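Local coordinates for protein chromatin structure-remodeling complex subunit RSC2 (Saccharomyces cerevisiae, PDB 4BB7) that serves, here through its histone H3-binding BAH domain, as a subunit of the yeast RSC complex, which remodels nucleosomes using ATP, at residues 33-38 and 98-103; 64-69 and 91-96; 87-92 and 130-135. All blocks are in the same frame, centred on the assembly; numbering follows the deposited sequence.

Contact 1: 33-38 and 98-103; sequences ALLRNQ and SNLVGK
Leu34 holds Val101 and Gly102 through its backbone: Leu34 N donates to Gly102 O at 2.8 Å, and Leu34 O receives Val101 N at 2.9 Å in a nearly straight bond (174° at the hydrogen). Arg36 N reaches Asn99 O at 3.0 Å, just past the antiparallel pairing of Leu35 with Leu100. Two residues, Val101 and Gly102, thus stand opposite the single Leu34. Gly102 has a backbone that would press a side chain against the carbonyl O of Val101.

The apolar contacts divide by sheet face. On one, Leu35 and Leu100 lie side by side with their ends pointing the same way, Leu35 CD2 meeting Leu100 CD2 at 3.6 Å, and Ala33 CB packs on Leu100 CD2 at 3.8 Å. Val101 works elsewhere, splitting its two methyls: CG2 rests against Leu34 CB at 3.8 Å, while CG1 sits under one face of the Arg36 guanidinium, 3.5 Å from Arg36 NE.

Arg36 presents that face because its chain bends twice, at chi2 (66°) and chi3 (74°), and crosses the valine at about a right angle; its NH1 has a weak bond to Pro41 O. With an alanine in place of Val101, the guanidinium would probably lose the methyl under its face and be freer to turn, and a gap would be likely to open beside Leu34 CB.

Leu35 also packs on Ala64, and Leu100 on Leu62, both from strand 60-68. Antiparallel neighbours joined through a beta bulge, with Leu35 and Leu100 buried on one face, fit the strongly curved, SH3-related barrel of a BAH domain.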
loop_
_atom_site.group_PDB
_atom_site.type_symbol
_atom_site.label_atom_id
_atom_site.label_comp_id
_atom_site.label_asym_id
_atom_site.label_seq_id
_atom_site.Cartn_x
_atom_site.Cartn_y
_atom_site.Cartn_z
ATOM N N ALA A 33 15.033 10.810 -5.960
ATOM C CA ALA A 33 14.403 12.048 -5.511
ATOM C C ALA A 33 14.315 12.180 -3.995
ATOM O O ALA A 33 14.686 11.271 -3.249
ATOM C CB ALA A 33 13.023 12.205 -6.138
ATOM N N LEU A 34 13.821 13.333 -3.559
ATOM C CA LEU A 34 13.655 13.630 -2.146
ATOM C C LEU A 34 12.170 13.661 -1.786
ATOM O O LEU A 34 11.358 14.290 -2.475
ATOM C CB LEU A 34 14.304 14.974 -1.814
ATOM C CG LEU A 34 15.712 15.194 -2.371
ATOM C CD1 LEU A 34 16.139 16.650 -2.217
ATOM C CD2 LEU A 34 16.708 14.260 -1.700
ATOM N N LEU A 35 11.816 12.979 -0.705
ATOM C CA LEU A 35 10.431 12.939 -0.256
ATOM C C LEU A 35 10.301 13.610 1.101
ATOM O O LEU A 35 11.179 13.470 1.954
ATOM C CB LEU A 35 9.927 11.494 -0.195
ATOM C CG LEU A 35 9.719 10.833 -1.559
ATOM C CD1 LEU A 35 9.824 9.320 -1.469
ATOM C CD2 LEU A 35 8.384 11.258 -2.164
ATOM N N ARG A 36 9.213 14.346 1.293
ATOM C CA ARG A 36 8.979 15.034 2.553
ATOM C C ARG A 36 9.021 14.045 3.711
ATOM O O ARG A 36 8.309 13.045 3.713
ATOM C CB ARG A 36 7.639 15.770 2.531
ATOM C CG ARG A 36 7.409 16.667 3.742
ATOM C CD ARG A 36 8.386 17.834 3.764
ATOM N NE ARG A 36 8.042 18.846 2.767
ATOM C CZ ARG A 36 8.752 19.947 2.536
ATOM N NH1 ARG A 36 9.861 20.189 3.224
ATOM N NH2 ARG A 36 8.351 20.808 1.610
ATOM N N ASN A 37 9.875 14.323 4.687
ATOM C CA ASN A 37 10.001 13.465 5.856
ATOM C C ASN A 37 9.267 14.066 7.048
ATOM O O ASN A 37 9.630 15.139 7.533
ATOM C CB ASN A 37 11.478 13.232 6.188
ATOM C CG ASN A 37 11.672 12.452 7.473
ATOM O OD1 ASN A 37 10.764 11.764 7.944
ATOM N ND2 ASN A 37 12.863 12.554 8.048
ATOM N N GLN A 38 8.234 13.370 7.514
ATOM C CA GLN A 38 7.377 13.878 8.586
ATOM C C GLN A 38 8.062 13.885 9.949
ATOM O O GLN A 38 7.489 14.362 10.928
ATOM C CB GLN A 38 6.087 13.067 8.677
ATOM C CG GLN A 38 5.313 12.974 7.381
ATOM C CD GLN A 38 4.214 11.938 7.449
ATOM O OE1 GLN A 38 3.829 11.497 8.534
ATOM N NE2 GLN A 38 3.706 11.535 6.289
ATOM N N SER A 98 2.614 14.411 -4.262
ATOM C CA SER A 98 2.727 15.730 -3.656
ATOM C C SER A 98 3.836 15.765 -2.596
ATOM O O SER A 98 4.274 16.839 -2.182
ATOM C CB SER A 98 1.386 16.152 -3.054
ATOM O OG SER A 98 0.792 15.074 -2.351
ATOM N N ASN A 99 4.293 14.591 -2.168
ATOM C CA ASN A 99 5.375 14.499 -1.190
ATOM C C ASN A 99 6.744 14.838 -1.773
ATOM O O ASN A 99 7.647 15.250 -1.047
ATOM C CB ASN A 99 5.424 13.107 -0.550
ATOM C CG ASN A 99 4.207 12.807 0.301
ATOM O OD1 ASN A 99 3.482 13.714 0.713
ATOM N ND2 ASN A 99 3.978 11.525 0.577
ATOM N N LEU A 100 6.901 14.649 -3.082
ATOM C CA LEU A 100 8.163 14.951 -3.752
ATOM C C LEU A 100 8.537 16.412 -3.549
ATOM O O LEU A 100 7.758 17.310 -3.870
ATOM C CB LEU A 100 8.070 14.650 -5.249
ATOM C CG LEU A 100 7.953 13.193 -5.692
ATOM C CD1 LEU A 100 7.511 13.119 -7.143
ATOM C CD2 LEU A 100 9.272 12.451 -5.481
ATOM N N VAL A 101 9.731 16.652 -3.025
ATOM C CA VAL A 101 10.169 18.018 -2.762
ATOM C C VAL A 101 11.395 18.398 -3.585
ATOM O O VAL A 101 11.878 19.525 -3.497
ATOM C CB VAL A 101 10.443 18.256 -1.263
ATOM C CG1 VAL A 101 9.164 18.074 -0.461
ATOM C CG2 VAL A 101 11.529 17.318 -0.760
ATOM N N GLY A 102 11.890 17.464 -4.391
ATOM C CA GLY A 102 13.018 17.751 -5.255
ATOM C C GLY A 102 13.701 16.522 -5.818
ATOM O O GLY A 102 13.439 15.400 -5.392
ATOM N N LYS A 103 14.575 16.743 -6.792
ATOM C CA LYS A 103 15.380 15.674 -7.370
ATOM C C LYS A 103 16.675 15.514 -6.588
ATOM O O LYS A 103 17.107 16.432 -5.888
ATOM C CB LYS A 103 15.727 15.992 -8.827
ATOM C CG LYS A 103 14.603 15.771 -9.818
ATOM C CD LYS A 103 14.372 14.293 -10.059
ATOM C CE LYS A 103 13.419 14.069 -11.220
ATOM N NZ LYS A 103 13.979 14.573 -12.506
#

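Contact 2: 64-69 and 91-96; sequences ACWYYR and QYRDHL
Trp66 is the centre of the packing, gripped by three residues of 91-96. Arg93 CG lies over one face of its six-membered ring, 3.6 Å from the centroid, a CH-pi contact set by chi1 (-70°, CG anti to the carbonyl carbon), while a bend at chi2 directs the rest of the chain along the indole. Gln91 CB approaches the ring obliquely, 3.7 Å from Trp66 CE3. At the indole edge, Trp66 NE1 donates to His95 NE2 at 3.0 Å, each group lying close to the plane of the other's ring. Backbone bonds set the register beneath: Trp66 N to Gln91 O at 2.9 Å, and a reciprocal pair between Ala64 and Arg93.

On the opposite sheet face the fit is close as well. Cys65 SG, swung anti to its own nitrogen (chi1 -177°), stands over the face of the Tyr92 ring, 3.9 Å from the centroid. The less enclosed side belongs to strand 91-96, where Gln91, Tyr92 and Arg93 are partly exposed. The Tyr92 ring goes on to meet Phe50 edge-to-face and Pro56 of the second subunit. Arg93 NE bonds Gln91 OE1 at 3.3 Å and its NH1 Pro197 O; Trp66 CH2 lies over one guanidinium face, offset toward the rim, the planes 31° apart.

Since NE2 of His95 accepts the indole N-H, that nitrogen needs a lone pair, which would favour a neutral imidazole; the buried indole N-H is satisfied, which probably limits the turning of the indole.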
loop_
_atom_site.group_PDB
_atom_site.type_symbol
_atom_site.label_atom_id
_atom_site.label_comp_id
_atom_site.label_asym_id
_atom_site.label_seq_id
_atom_site.Cartn_x
_atom_site.Cartn_y
_atom_site.Cartn_z
ATOM N N ALA A 64 8.450 4.263 -3.733
ATOM C CA ALA A 64 9.883 4.516 -3.641
ATOM C C ALA A 64 10.583 3.570 -2.665
ATOM O O ALA A 64 10.018 3.184 -1.642
ATOM C CB ALA A 64 10.135 5.964 -3.250
ATOM N N CYS A 65 11.815 3.191 -3.001
ATOM C CA CYS A 65 12.658 2.428 -2.091
ATOM C C CYS A 65 13.472 3.389 -1.232
ATOM O O CYS A 65 14.298 4.146 -1.745
ATOM C CB CYS A 65 13.592 1.494 -2.860
ATOM S SG CYS A 65 14.618 0.427 -1.798
ATOM N N TRP A 66 13.235 3.355 0.076
ATOM C CA TRP A 66 13.889 4.275 0.997
ATOM C C TRP A 66 15.375 3.995 1.156
ATOM O O TRP A 66 15.816 2.848 1.087
ATOM C CB TRP A 66 13.211 4.240 2.370
ATOM C CG TRP A 66 11.881 4.930 2.409
ATOM C CD1 TRP A 66 11.295 5.640 1.403
ATOM C CD2 TRP A 66 10.970 4.973 3.513
ATOM N NE1 TRP A 66 10.075 6.125 1.812
ATOM C CE2 TRP A 66 9.853 5.731 3.104
ATOM C CE3 TRP A 66 10.992 4.447 4.810
ATOM C CZ2 TRP A 66 8.767 5.975 3.943
ATOM C CZ3 TRP A 66 9.913 4.693 5.642
ATOM C CH2 TRP A 66 8.816 5.451 5.205
ATOM N N TYR A 67 16.140 5.061 1.362
ATOM C CA TYR A 67 17.552 4.963 1.699
ATOM C C TYR A 67 17.808 5.808 2.941
ATOM O O TYR A 67 17.559 7.011 2.939
ATOM C CB TYR A 67 18.423 5.453 0.541
ATOM C CG TYR A 67 18.475 4.509 -0.639
ATOM C CD1 TYR A 67 17.327 4.201 -1.361
ATOM C CD2 TYR A 67 19.676 3.941 -1.045
ATOM C CE1 TYR A 67 17.369 3.343 -2.445
ATOM C CE2 TYR A 67 19.729 3.084 -2.131
ATOM C CZ TYR A 67 18.573 2.789 -2.824
ATOM O OH TYR A 67 18.626 1.939 -3.901
ATOM N N TYR A 68 18.294 5.174 4.001
ATOM C CA TYR A 68 18.503 5.863 5.270
ATOM C C TYR A 68 19.775 6.703 5.276
ATOM O O TYR A 68 20.715 6.436 4.527
ATOM C CB TYR A 68 18.555 4.859 6.426
ATOM C CG TYR A 68 17.223 4.239 6.779
ATOM C CD1 TYR A 68 16.042 4.705 6.213
ATOM C CD2 TYR A 68 17.143 3.196 7.692
ATOM C CE1 TYR A 68 14.819 4.142 6.541
ATOM C CE2 TYR A 68 15.927 2.627 8.026
ATOM C CZ TYR A 68 14.768 3.101 7.447
ATOM O OH TYR A 68 13.557 2.536 7.776
ATOM N N ARG A 69 19.791 7.727 6.121
ATOM C CA ARG A 69 21.015 8.454 6.411
ATOM C C ARG A 69 21.589 7.838 7.680
ATOM O O ARG A 69 20.869 7.162 8.415
ATOM C CB ARG A 69 20.729 9.938 6.629
ATOM C CG ARG A 69 19.916 10.602 5.530
ATOM C CD ARG A 69 19.645 12.053 5.891
ATOM N NE ARG A 69 18.725 12.709 4.967
ATOM C CZ ARG A 69 19.096 13.574 4.029
ATOM N NH1 ARG A 69 20.375 13.890 3.882
ATOM N NH2 ARG A 69 18.187 14.127 3.240
ATOM N N GLN A 91 12.620 -0.998 2.613
ATOM C CA GLN A 91 11.378 -0.235 2.688
ATOM C C GLN A 91 10.905 0.271 1.327
ATOM O O GLN A 91 11.431 1.249 0.800
ATOM C CB GLN A 91 11.541 0.941 3.651
ATOM C CG GLN A 91 11.889 0.531 5.071
ATOM C CD GLN A 91 10.725 -0.119 5.792
ATOM O OE1 GLN A 91 9.561 0.171 5.509
ATOM N NE2 GLN A 91 11.034 -1.004 6.731
ATOM N N TYR A 92 9.911 -0.400 0.757
ATOM C CA TYR A 92 9.280 0.081 -0.469
ATOM C C TYR A 92 7.920 0.673 -0.119
ATOM O O TYR A 92 6.939 -0.050 0.039
ATOM C CB TYR A 92 9.153 -1.045 -1.500
ATOM C CG TYR A 92 10.487 -1.647 -1.893
ATOM C CD1 TYR A 92 11.129 -2.558 -1.063
ATOM C CD2 TYR A 92 11.106 -1.302 -3.086
ATOM C CE1 TYR A 92 12.350 -3.111 -1.409
ATOM C CE2 TYR A 92 12.330 -1.849 -3.443
ATOM C CZ TYR A 92 12.949 -2.754 -2.599
ATOM O OH TYR A 92 14.167 -3.307 -2.943
ATOM N N ARG A 93 7.877 1.993 0.014
ATOM C CA ARG A 93 6.692 2.674 0.521
ATOM C C ARG A 93 5.948 3.440 -0.564
ATOM O O ARG A 93 6.538 3.869 -1.553
ATOM C CB ARG A 93 7.078 3.634 1.650
ATOM C CG ARG A 93 7.523 2.958 2.939
ATOM C CD ARG A 93 6.394 2.138 3.545
ATOM N NE ARG A 93 6.701 1.700 4.902
ATOM C CZ ARG A 93 6.248 2.295 6.001
ATOM N NH1 ARG A 93 5.459 3.356 5.908
ATOM N NH2 ARG A 93 6.579 1.825 7.193
ATOM N N ASP A 94 4.645 3.611 -0.364
ATOM C CA ASP A 94 3.816 4.392 -1.273
ATOM C C ASP A 94 3.675 5.826 -0.771
ATOM O O ASP A 94 3.430 6.052 0.415
ATOM C CB ASP A 94 2.428 3.762 -1.412
ATOM C CG ASP A 94 2.467 2.398 -2.075
ATOM O OD1 ASP A 94 3.490 2.074 -2.715
ATOM O OD2 ASP A 94 1.470 1.654 -1.967
ATOM N N HIS A 95 3.835 6.790 -1.674
ATOM C CA HIS A 95 3.640 8.190 -1.334
ATOM C C HIS A 95 2.671 8.865 -2.299
ATOM O O HIS A 95 2.536 8.448 -3.451
ATOM C CB HIS A 95 4.964 8.950 -1.392
ATOM C CG HIS A 95 6.020 8.424 -0.472
ATOM N ND1 HIS A 95 6.422 9.101 0.658
ATOM C CD2 HIS A 95 6.784 7.308 -0.536
ATOM C CE1 HIS A 95 7.378 8.416 1.262
ATOM N NE2 HIS A 95 7.617 7.324 0.557
ATOM N N LEU A 96 2.000 9.910 -1.825
ATOM C CA LEU A 96 1.335 10.852 -2.714
ATOM C C LEU A 96 2.431 11.653 -3.406
ATOM O O LEU A 96 3.344 12.146 -2.743
ATOM C CB LEU A 96 0.428 11.794 -1.919
ATOM C CG LEU A 96 -0.733 11.156 -1.153
ATOM C CD1 LEU A 96 -1.441 12.176 -0.273
ATOM C CD2 LEU A 96 -1.714 10.513 -2.120
#

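Contact 3: 87-92 and 130-135; sequences MKTGQY and FRYNES
Met87 opens the contact beside Phe130, the two side chains running the same way with Met87 CG 4.1 Å from Phe130 CB; Met87 CB also packs on Tyr132 CB at 3.9 Å. At Lys88 the backbones meet. Its N gives a weak bond to Phe130 O at 3.3 Å, and its O takes a short one, 2.6 Å, from Tyr132 N. These two bonds straddle Arg131, whose CB faces Lys88 CB. The lysine side chain leaves the contact, running out anti to the backbone N (chi1 178°) until NZ meets Tyr92 OH at 3.0 Å.

Thr89 brings CG2 to the edge of the Tyr132 ring, and its OG1 is bonded to Trp66 O. After Gly90, where the chain turns a corner, Gln91 N weakly reaches back to Thr89 OG1. The Gln91 amide then gives NE2 to Glu134 OE1 at 2.8 Å, nearly straight and on the syn side of the carboxylate, whose plane stands almost perpendicular to the amide (86°). Glu134 OE2 takes part in a bond with Tyr68 OH, so both oxygens are engaged, which probably restrains the carboxylate.

Strand 130-133 crosses strand 87-89 at 43°, joined to it by this single bridge; its other neighbour is the antiparallel strand 138-141, whose Phe139 touches Met87, Phe130 and Tyr132. Strand 87-89 is in turn hydrogen-bonded to strand 60-68 in the main sheet.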
loop_
_atom_site.group_PDB
_atom_site.type_symbol
_atom_site.label_atom_id
_atom_site.label_comp_id
_atom_site.label_asym_id
_atom_site.label_seq_id
_atom_site.Cartn_x
_atom_site.Cartn_y
_atom_site.Cartn_z
ATOM N N MET A 87 22.325 4.533 2.947
ATOM C CA MET A 87 22.242 3.080 2.876
ATOM C C MET A 87 20.889 2.647 2.320
ATOM O O MET A 87 19.872 3.281 2.594
ATOM C CB MET A 87 22.453 2.455 4.260
ATOM C CG MET A 87 23.904 2.382 4.721
ATOM S SD MET A 87 24.603 3.981 5.159
ATOM C CE MET A 87 23.469 4.517 6.436
ATOM N N LYS A 88 20.885 1.566 1.542
ATOM C CA LYS A 88 19.656 1.022 0.971
ATOM C C LYS A 88 18.915 0.148 1.978
ATOM O O LYS A 88 19.525 -0.644 2.701
ATOM C CB LYS A 88 19.963 0.198 -0.282
ATOM C CG LYS A 88 18.735 -0.443 -0.914
ATOM C CD LYS A 88 19.129 -1.492 -1.936
ATOM C CE LYS A 88 17.930 -1.948 -2.738
ATOM N NZ LYS A 88 16.856 -2.494 -1.869
ATOM N N THR A 89 17.593 0.286 2.008
ATOM C CA THR A 89 16.765 -0.474 2.939
ATOM C C THR A 89 15.767 -1.377 2.219
ATOM O O THR A 89 15.691 -1.393 0.989
ATOM C CB THR A 89 16.007 0.460 3.908
ATOM O OG1 THR A 89 15.038 1.231 3.187
ATOM C CG2 THR A 89 16.979 1.402 4.605
ATOM N N GLY A 90 15.000 -2.127 2.999
ATOM C CA GLY A 90 13.976 -2.992 2.452
ATOM C C GLY A 90 12.622 -2.316 2.444
ATOM O O GLY A 90 11.598 -2.971 2.282
ATOM N N GLN A 91 12.620 -0.998 2.613
ATOM C CA GLN A 91 11.378 -0.235 2.688
ATOM C C GLN A 91 10.905 0.271 1.327
ATOM O O GLN A 91 11.431 1.249 0.800
ATOM C CB GLN A 91 11.541 0.941 3.651
ATOM C CG GLN A 91 11.889 0.531 5.071
ATOM C CD GLN A 91 10.725 -0.119 5.792
ATOM O OE1 GLN A 91 9.561 0.171 5.509
ATOM N NE2 GLN A 91 11.034 -1.004 6.731
ATOM N N TYR A 92 9.911 -0.400 0.757
ATOM C CA TYR A 92 9.280 0.081 -0.469
ATOM C C TYR A 92 7.920 0.673 -0.119
ATOM O O TYR A 92 6.939 -0.050 0.039
ATOM C CB TYR A 92 9.153 -1.045 -1.500
ATOM C CG TYR A 92 10.487 -1.647 -1.893
ATOM C CD1 TYR A 92 11.129 -2.558 -1.063
ATOM C CD2 TYR A 92 11.106 -1.302 -3.086
ATOM C CE1 TYR A 92 12.350 -3.111 -1.409
ATOM C CE2 TYR A 92 12.330 -1.849 -3.443
ATOM C CZ TYR A 92 12.949 -2.754 -2.599
ATOM O OH TYR A 92 14.167 -3.307 -2.943
ATOM N N PHE A 130 26.820 0.592 1.175
ATOM C CA PHE A 130 26.213 -0.479 1.960
ATOM C C PHE A 130 24.688 -0.496 1.895
ATOM O O PHE A 130 24.045 0.548 1.796
ATOM C CB PHE A 130 26.636 -0.357 3.426
ATOM C CG PHE A 130 28.121 -0.379 3.632
ATOM C CD1 PHE A 130 28.794 -1.582 3.790
ATOM C CD2 PHE A 130 28.843 0.803 3.667
ATOM C CE1 PHE A 130 30.160 -1.606 3.978
ATOM C CE2 PHE A 130 30.209 0.786 3.856
ATOM C CZ PHE A 130 30.871 -0.422 4.012
ATOM N N ARG A 131 24.118 -1.692 1.956
ATOM C CA ARG A 131 22.693 -1.843 2.218
ATOM C C ARG A 131 22.508 -2.143 3.702
ATOM O O ARG A 131 23.416 -2.659 4.359
ATOM C CB ARG A 131 22.075 -2.941 1.347
ATOM C CG ARG A 131 22.807 -4.272 1.376
ATOM C CD ARG A 131 22.078 -5.304 0.518
ATOM N NE ARG A 131 22.795 -6.574 0.423
ATOM C CZ ARG A 131 22.616 -7.598 1.249
ATOM N NH1 ARG A 131 21.743 -7.507 2.246
ATOM N NH2 ARG A 131 23.312 -8.716 1.083
ATOM N N TYR A 132 21.333 -1.810 4.227
ATOM C CA TYR A 132 21.085 -1.870 5.663
ATOM C C TYR A 132 20.028 -2.909 6.039
ATOM O O TYR A 132 18.879 -2.833 5.601
ATOM C CB TYR A 132 20.677 -0.482 6.164
ATOM C CG TYR A 132 20.331 -0.396 7.634
ATOM C CD1 TYR A 132 21.292 -0.623 8.609
ATOM C CD2 TYR A 132 19.048 -0.050 8.046
ATOM C CE1 TYR A 132 20.982 -0.530 9.955
ATOM C CE2 TYR A 132 18.728 0.048 9.388
ATOM C CZ TYR A 132 19.700 -0.195 10.340
ATOM O OH TYR A 132 19.390 -0.099 11.678
ATOM N N ASN A 133 20.432 -3.879 6.853
ATOM C CA ASN A 133 19.516 -4.878 7.393
ATOM C C ASN A 133 18.799 -4.329 8.627
ATOM O O ASN A 133 19.407 -4.161 9.682
ATOM C CB ASN A 133 20.294 -6.149 7.751
ATOM C CG ASN A 133 19.413 -7.241 8.348
ATOM O OD1 ASN A 133 18.318 -6.980 8.848
ATOM N ND2 ASN A 133 19.903 -8.474 8.309
ATOM N N GLU A 134 17.507 -4.051 8.492
ATOM C CA GLU A 134 16.728 -3.468 9.586
ATOM C C GLU A 134 16.387 -4.465 10.691
ATOM O O GLU A 134 16.017 -4.081 11.796
ATOM C CB GLU A 134 15.436 -2.855 9.049
ATOM C CG GLU A 134 15.615 -1.525 8.352
ATOM C CD GLU A 134 14.323 -1.022 7.750
ATOM O OE1 GLU A 134 13.799 -1.687 6.832
ATOM O OE2 GLU A 134 13.824 0.030 8.205
ATOM N N SER A 135 16.498 -5.749 10.387
ATOM C CA SER A 135 16.159 -6.779 11.356
ATOM C C SER A 135 17.326 -7.076 12.296
ATOM O O SER A 135 17.162 -7.109 13.514
ATOM C CB SER A 135 15.709 -8.048 10.635
ATOM O OG SER A 135 14.602 -7.777 9.790
#

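In the fold
All three contacts belong to the BAH domain, and strands 32-35, 60-68, 87-96 and 100-108 share one mixed sheet. Along the chain, contact 2 is nested inside the loop closed by contact 1, while contact 3 leaves from strand 87-96 and ends beyond 100-108. Contact 2 is the middle member, its centre about 10 Å from the centre of each of the others; contacts 1 and 3 do not touch, and their centres are about 19 Å apart. Leu35 CD1 packs on His95 NE2 at 3.6 Å, tying contact 1 to contact 2, and Gln91 and Tyr92 serve both contacts 2 and 3. Strand 87-96 is an outermost strand of that sheet within the chain, and contact 3 connects it to the hairpin of 130-133 and 138-141.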